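Local coordinates for putative PadR-family transcriptional regulatory protein (Bacteroides fragilis, PDB 5H20), which probably binds DNA as a dimeric winged helix-turn-helix transcription factor of the PadR family and regulates gene expression, at residues A[18-23]-A[54-59]; A[28-33]-A[47-52]. All blocks are in the same frame, centred on the assembly; numbering follows the deposited sequence.

Interaction 1. Residues A[18-23]-A[54-59]; sequences CIMLLL and TRLKND
Leu-56 sets its CG anti to its own carbonyl carbon (chi1 -67°), and the forked end of the side chain then faces helix 5-23. The two methyls of the fork take different partners there. CD1 goes to Ile-19 and CD2 goes to Met-20. On the Met-20 side the decisive torsion is chi3, at -83°. It bends the thioether, so that both the sulfur and the methyl lie against one carbon of the leucine. Met-20 SD and Met-20 CE are each 4.0 Å from Leu-56 CD2, and Met-20 CG is 4.1 Å from it. Ile-19 meets the other branch with two of its own methyls. Leu-56 CD1 is 4.0 Å from Ile-19 CG2 and 4.0 Å from Ile-19 CD1. The contact is purely apolar, with no hydrogen bond across it, and its three side chains are all buried. The backbones stay well apart, with 8.8 Å between Met-20 CA and Leu-56 CA, and the side chains bridge the gap.

This is the core of a winged helix-turn-helix domain. Helix 5-23 is its first helix, and helix 46-58 is in the position of the recognition helix, which probably reads DNA, as in other winged helix-turn-helix proteins. The strands 62-67 and 75-80 form the wing. Leu-62 at the start of the wing packs on both Ile-19 and Leu-56, and its backbone is hydrogen-bonded to that of Leu-56. Phe-87, Leu-88 and Leu-91 of helix 82-97 pack on Met-20, as does Met-10 of the second subunit. Asp-59 leaves the helical conformation just after helix 46-58. Its OD1 is hydrogen-bonded to the backbone N of Asp-4 of the second subunit.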
loop_
_atom_site.group_PDB
_atom_site.type_symbol
_atom_site.label_atom_id
_atom_site.label_comp_id
_atom_site.label_asym_id
_atom_site.label_seq_id
_atom_site.Cartn_x
_atom_site.Cartn_y
_atom_site.Cartn_z
ATOM N N CYS A 18 -1.531 1.623 8.351
ATOM C CA CYS A 18 -2.413 2.230 9.339
ATOM C C CYS A 18 -2.007 1.883 10.783
ATOM O O CYS A 18 -2.025 2.753 11.662
ATOM C CB CYS A 18 -3.853 1.799 9.060
ATOM S SG CYS A 18 -5.069 2.616 10.103
ATOM N N ILE A 19 -1.636 0.619 11.010
ATOM C CA ILE A 19 -1.117 0.152 12.301
ATOM C C ILE A 19 0.180 0.907 12.675
ATOM O O ILE A 19 0.305 1.425 13.803
ATOM C CB ILE A 19 -0.861 -1.381 12.305
ATOM C CG1 ILE A 19 -2.159 -2.170 12.157
ATOM C CG2 ILE A 19 -0.157 -1.821 13.587
ATOM C CD1 ILE A 19 -1.947 -3.600 11.691
ATOM N N MET A 20 1.122 0.972 11.722
ATOM C CA MET A 20 2.397 1.673 11.929
ATOM C C MET A 20 2.170 3.160 12.181
ATOM O O MET A 20 2.820 3.745 13.064
ATOM C CB MET A 20 3.347 1.461 10.756
ATOM C CG MET A 20 3.884 0.049 10.659
ATOM S SD MET A 20 5.178 -0.095 9.418
ATOM C CE MET A 20 4.197 -0.302 7.931
ATOM N N LEU A 21 1.238 3.748 11.424
ATOM C CA LEU A 21 0.774 5.122 11.660
ATOM C C LEU A 21 0.263 5.342 13.082
ATOM O O LEU A 21 0.729 6.256 13.762
ATOM C CB LEU A 21 -0.310 5.545 10.653
ATOM C CG LEU A 21 -0.011 6.671 9.666
ATOM C CD1 LEU A 21 -1.302 7.065 8.967
ATOM C CD2 LEU A 21 0.593 7.901 10.338
ATOM N N LEU A 22 -0.674 4.498 13.523
ATOM C CA LEU A 22 -1.267 4.595 14.868
ATOM C C LEU A 22 -0.266 4.353 16.003
ATOM O O LEU A 22 -0.394 4.944 17.071
ATOM C CB LEU A 22 -2.507 3.693 15.007
ATOM C CG LEU A 22 -3.776 4.045 14.196
ATOM C CD1 LEU A 22 -4.695 2.838 14.054
ATOM C CD2 LEU A 22 -4.549 5.222 14.777
ATOM N N LEU A 23 0.748 3.526 15.751
ATOM C CA LEU A 23 1.764 3.209 16.765
ATOM C C LEU A 23 2.942 4.188 16.846
ATOM O O LEU A 23 3.716 4.147 17.805
ATOM C CB LEU A 23 2.256 1.762 16.604
ATOM C CG LEU A 23 1.296 0.681 17.109
ATOM C CD1 LEU A 23 1.746 -0.673 16.609
ATOM C CD2 LEU A 23 1.156 0.641 18.633
ATOM N N THR A 54 1.419 -9.650 14.105
ATOM C CA THR A 54 2.366 -10.762 14.092
ATOM C C THR A 54 3.328 -10.656 12.893
ATOM O O THR A 54 4.543 -10.805 13.079
ATOM C CB THR A 54 1.631 -12.134 14.178
ATOM O OG1 THR A 54 0.944 -12.223 15.434
ATOM C CG2 THR A 54 2.599 -13.322 14.084
ATOM N N ARG A 55 2.788 -10.346 11.706
ATOM C CA ARG A 55 3.580 -10.186 10.481
ATOM C C ARG A 55 4.580 -9.025 10.582
ATOM O O ARG A 55 5.735 -9.155 10.181
ATOM C CB ARG A 55 2.659 -10.002 9.270
ATOM C CG ARG A 55 3.237 -10.505 7.961
ATOM C CD ARG A 55 2.198 -10.464 6.854
ATOM N NE ARG A 55 0.958 -11.135 7.240
ATOM C CZ ARG A 55 0.106 -11.673 6.376
ATOM N NH1 ARG A 55 0.371 -11.627 5.079
ATOM N NH2 ARG A 55 -1.001 -12.265 6.806
ATOM N N LEU A 56 4.117 -7.894 11.124
ATOM C CA LEU A 56 4.952 -6.700 11.330
ATOM C C LEU A 56 6.024 -6.916 12.412
ATOM O O LEU A 56 7.164 -6.451 12.246
ATOM C CB LEU A 56 4.100 -5.458 11.637
ATOM C CG LEU A 56 3.170 -4.849 10.563
ATOM C CD1 LEU A 56 1.986 -4.141 11.205
ATOM C CD2 LEU A 56 3.896 -3.904 9.612
ATOM N N LYS A 57 5.668 -7.618 13.499
ATOM C CA LYS A 57 6.650 -8.017 14.528
ATOM C C LYS A 57 7.727 -8.936 13.952
ATOM O O LYS A 57 8.911 -8.769 14.261
ATOM C CB LYS A 57 5.982 -8.681 15.753
ATOM C CG LYS A 57 6.941 -9.529 16.591
ATOM C CD LYS A 57 6.262 -10.623 17.401
ATOM C CE LYS A 57 5.609 -11.716 16.562
ATOM N NZ LYS A 57 6.402 -12.985 16.607
ATOM N N ASN A 58 7.303 -9.900 13.131
ATOM C CA ASN A 58 8.208 -10.874 12.511
ATOM C C ASN A 58 9.235 -10.245 11.577
ATOM O O ASN A 58 10.355 -10.736 11.465
ATOM C CB ASN A 58 7.426 -11.987 11.797
ATOM C CG ASN A 58 6.887 -13.041 12.758
ATOM O OD1 ASN A 58 7.242 -13.073 13.939
ATOM N ND2 ASN A 58 6.027 -13.916 12.252
ATOM N N ASP A 59 8.847 -9.150 10.930
ATOM C CA ASP A 59 9.759 -8.362 10.109
ATOM C C ASP A 59 10.448 -7.240 10.918
ATOM O O ASP A 59 11.081 -6.350 10.345
ATOM C CB ASP A 59 9.026 -7.805 8.876
ATOM C CG ASP A 59 9.981 -7.300 7.801
ATOM O OD1 ASP A 59 11.077 -7.883 7.637
ATOM O OD2 ASP A 59 9.643 -6.311 7.120
#

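Interaction 2. Residues A[28-33]-A[47-52]; sequences AYASDI and GTLYPL. With GLC (alpha-D-glucopyranose), chain E.
Leu-49 points its CB from helix 46-58 toward the start of helix 30-39. Its chi1 of -151° turns CG away from the backbone N, and the chain then forks. Leu-49 CD1 lies 3.8 Å from Ala-30 CB and also touches the carbonyl oxygen of that residue. Leu-49 CD2 makes a looser contact with Ile-33, 4.2 Å from its CG2. Tyr-50 comes to the same alanine obliquely, with its CE1 3.7 Å from Ala-30 CB.

Helices 30-39 and 46-58 are the two helices of the helix-turn-helix unit. At the N-terminus of the first of them a glucose is bound. Ala-30 N donates to GLC O3 at 2.9 Å. Ser-31 N donates to GLC O2 at 2.8 Å. Both amides belong to the first helical turn. Ser-31 OG adds a second bond to O2, so two groups of one residue grip this hydroxyl. Tyr-29 holds the N-cap position, and its N donates to Asp-32 OD2 at 2.9 Å. The sugar is also hydrogen-bonded to Lys-76 O, on strand 75-80 of the wing. Ala-30 CB lies 3.5 Å from GLC C3.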
loop_
_atom_site.group_PDB
_atom_site.type_symbol
_atom_site.label_atom_id
_atom_site.label_comp_id
_atom_site.label_asym_id
_atom_site.label_seq_id
_atom_site.Cartn_x
_atom_site.Cartn_y
_atom_site.Cartn_z
ATOM N N ALA A 28 0.881 0.825 22.213
ATOM C CA ALA A 28 -0.514 0.435 22.446
ATOM C C ALA A 28 -0.743 -1.072 22.465
ATOM O O ALA A 28 -0.013 -1.828 21.821
ATOM C CB ALA A 28 -1.424 1.083 21.406
ATOM N N TYR A 29 -1.752 -1.483 23.234
ATOM C CA TYR A 29 -2.327 -2.819 23.156
ATOM C C TYR A 29 -3.141 -2.892 21.865
ATOM O O TYR A 29 -3.636 -1.863 21.367
ATOM C CB TYR A 29 -3.242 -3.106 24.362
ATOM C CG TYR A 29 -2.598 -3.014 25.750
ATOM C CD1 TYR A 29 -1.713 -4.002 26.211
ATOM C CD2 TYR A 29 -2.904 -1.956 26.610
ATOM C CE1 TYR A 29 -1.141 -3.922 27.479
ATOM C CE2 TYR A 29 -2.333 -1.867 27.878
ATOM C CZ TYR A 29 -1.461 -2.856 28.305
ATOM O OH TYR A 29 -0.891 -2.768 29.551
ATOM N N ALA A 30 -3.273 -4.098 21.315
ATOM C CA ALA A 30 -4.159 -4.349 20.179
ATOM C C ALA A 30 -5.566 -3.736 20.345
ATOM O O ALA A 30 -6.098 -3.146 19.406
ATOM C CB ALA A 30 -4.243 -5.843 19.890
ATOM N N SER A 31 -6.134 -3.879 21.543
ATOM C CA SER A 31 -7.394 -3.239 21.950
ATOM C C SER A 31 -7.394 -1.709 21.866
ATOM O O SER A 31 -8.449 -1.115 21.653
ATOM C CB SER A 31 -7.785 -3.668 23.368
ATOM O OG SER A 31 -6.712 -3.420 24.280
ATOM N N ASP A 32 -6.234 -1.070 22.055
ATOM C CA ASP A 32 -6.143 0.387 21.874
ATOM C C ASP A 32 -6.194 0.729 20.394
ATOM O O ASP A 32 -6.799 1.727 20.014
ATOM C CB ASP A 32 -4.868 0.982 22.497
ATOM C CG ASP A 32 -4.734 0.683 23.977
ATOM O OD1 ASP A 32 -5.756 0.778 24.691
ATOM O OD2 ASP A 32 -3.600 0.371 24.431
ATOM N N ILE A 33 -5.533 -0.094 19.580
ATOM C CA ILE A 33 -5.511 0.058 18.128
ATOM C C ILE A 33 -6.929 -0.087 17.575
ATOM O O ILE A 33 -7.385 0.788 16.836
ATOM C CB ILE A 33 -4.522 -0.914 17.429
ATOM C CG1 ILE A 33 -3.081 -0.552 17.797
ATOM C CG2 ILE A 33 -4.699 -0.876 15.904
ATOM C CD1 ILE A 33 -2.064 -1.639 17.509
ATOM N N GLY A 47 -9.512 -11.135 14.340
ATOM C CA GLY A 47 -9.156 -12.018 13.219
ATOM C C GLY A 47 -8.373 -11.349 12.092
ATOM O O GLY A 47 -7.543 -11.998 11.447
ATOM N N THR A 48 -8.641 -10.059 11.859
ATOM C CA THR A 48 -7.951 -9.268 10.833
ATOM C C THR A 48 -6.660 -8.635 11.402
ATOM O O THR A 48 -5.587 -8.761 10.809
ATOM C CB THR A 48 -8.874 -8.173 10.230
ATOM O OG1 THR A 48 -10.109 -8.751 9.760
ATOM C CG2 THR A 48 -8.199 -7.444 9.076
ATOM N N LEU A 49 -6.780 -7.981 12.560
ATOM C CA LEU A 49 -5.689 -7.235 13.179
ATOM C C LEU A 49 -4.516 -8.116 13.660
ATOM O O LEU A 49 -3.357 -7.812 13.377
ATOM C CB LEU A 49 -6.227 -6.397 14.350
ATOM C CG LEU A 49 -5.628 -5.063 14.841
ATOM C CD1 LEU A 49 -5.401 -5.111 16.344
ATOM C CD2 LEU A 49 -4.347 -4.635 14.150
ATOM N N TYR A 50 -4.830 -9.204 14.363
ATOM C CA TYR A 50 -3.813 -10.043 15.025
ATOM C C TYR A 50 -2.723 -10.601 14.080
ATOM O O TYR A 50 -1.535 -10.464 14.414
ATOM C CB TYR A 50 -4.455 -11.146 15.891
ATOM C CG TYR A 50 -5.141 -10.667 17.171
ATOM C CD1 TYR A 50 -5.299 -9.294 17.455
ATOM C CD2 TYR A 50 -5.651 -11.589 18.097
ATOM C CE1 TYR A 50 -5.923 -8.861 18.618
ATOM C CE2 TYR A 50 -6.282 -11.158 19.267
ATOM C CZ TYR A 50 -6.415 -9.790 19.516
ATOM O OH TYR A 50 -7.036 -9.328 20.656
ATOM N N PRO A 51 -3.103 -11.199 12.912
ATOM C CA PRO A 51 -2.060 -11.706 12.006
ATOM C C PRO A 51 -1.152 -10.639 11.396
ATOM O O PRO A 51 -0.011 -10.944 11.049
ATOM C CB PRO A 51 -2.853 -12.416 10.894
ATOM C CG PRO A 51 -4.181 -12.722 11.500
ATOM C CD PRO A 51 -4.450 -11.559 12.411
ATOM N N LEU A 52 -1.644 -9.409 11.265
ATOM C CA LEU A 52 -0.837 -8.310 10.715
ATOM C C LEU A 52 0.182 -7.792 11.735
ATOM O O LEU A 52 1.354 -7.533 11.386
ATOM C CB LEU A 52 -1.741 -7.188 10.211
ATOM C CG LEU A 52 -2.278 -7.168 8.769
ATOM C CD1 LEU A 52 -2.389 -8.508 8.042
ATOM C CD2 LEU A 52 -3.585 -6.410 8.739
HETATM C C1 GLC E . -5.130 -7.701 24.806
HETATM C C2 GLC E . -4.304 -6.670 24.037
HETATM C C3 GLC E . -3.396 -7.263 22.950
HETATM C C4 GLC E . -2.933 -8.706 23.179
HETATM C C5 GLC E . -4.049 -9.646 23.665
HETATM C C6 GLC E . -3.517 -10.623 24.718
HETATM O O1 GLC E . -6.431 -7.151 25.033
HETATM O O2 GLC E . -5.189 -5.732 23.415
HETATM O O3 GLC E . -2.248 -6.423 22.782
HETATM O O4 GLC E . -2.417 -9.224 21.944
HETATM O O5 GLC E . -5.249 -8.961 24.109
HETATM O O6 GLC E . -2.719 -11.629 24.077
#

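Interactions 1 and 2 share helix 46-58, and their centres are about 9 Å apart. The first joins that helix to helix 5-23, and the second joins it to helix 30-39. Both segments of interaction 2 lie between those of interaction 1 in sequence. Ile-19 connects the two contacts, since its CD1 is 3.6 Å from Leu-49 CD2 and 3.9 Å from Leu-52 CB. Leu-23 adds a second link, with its CD1 4.0 Å from Ile-33 CD1. The three helices thus share one apolar core. The glucose belongs to interaction 2; the side chain of Ile-19 is about 10 Å from it.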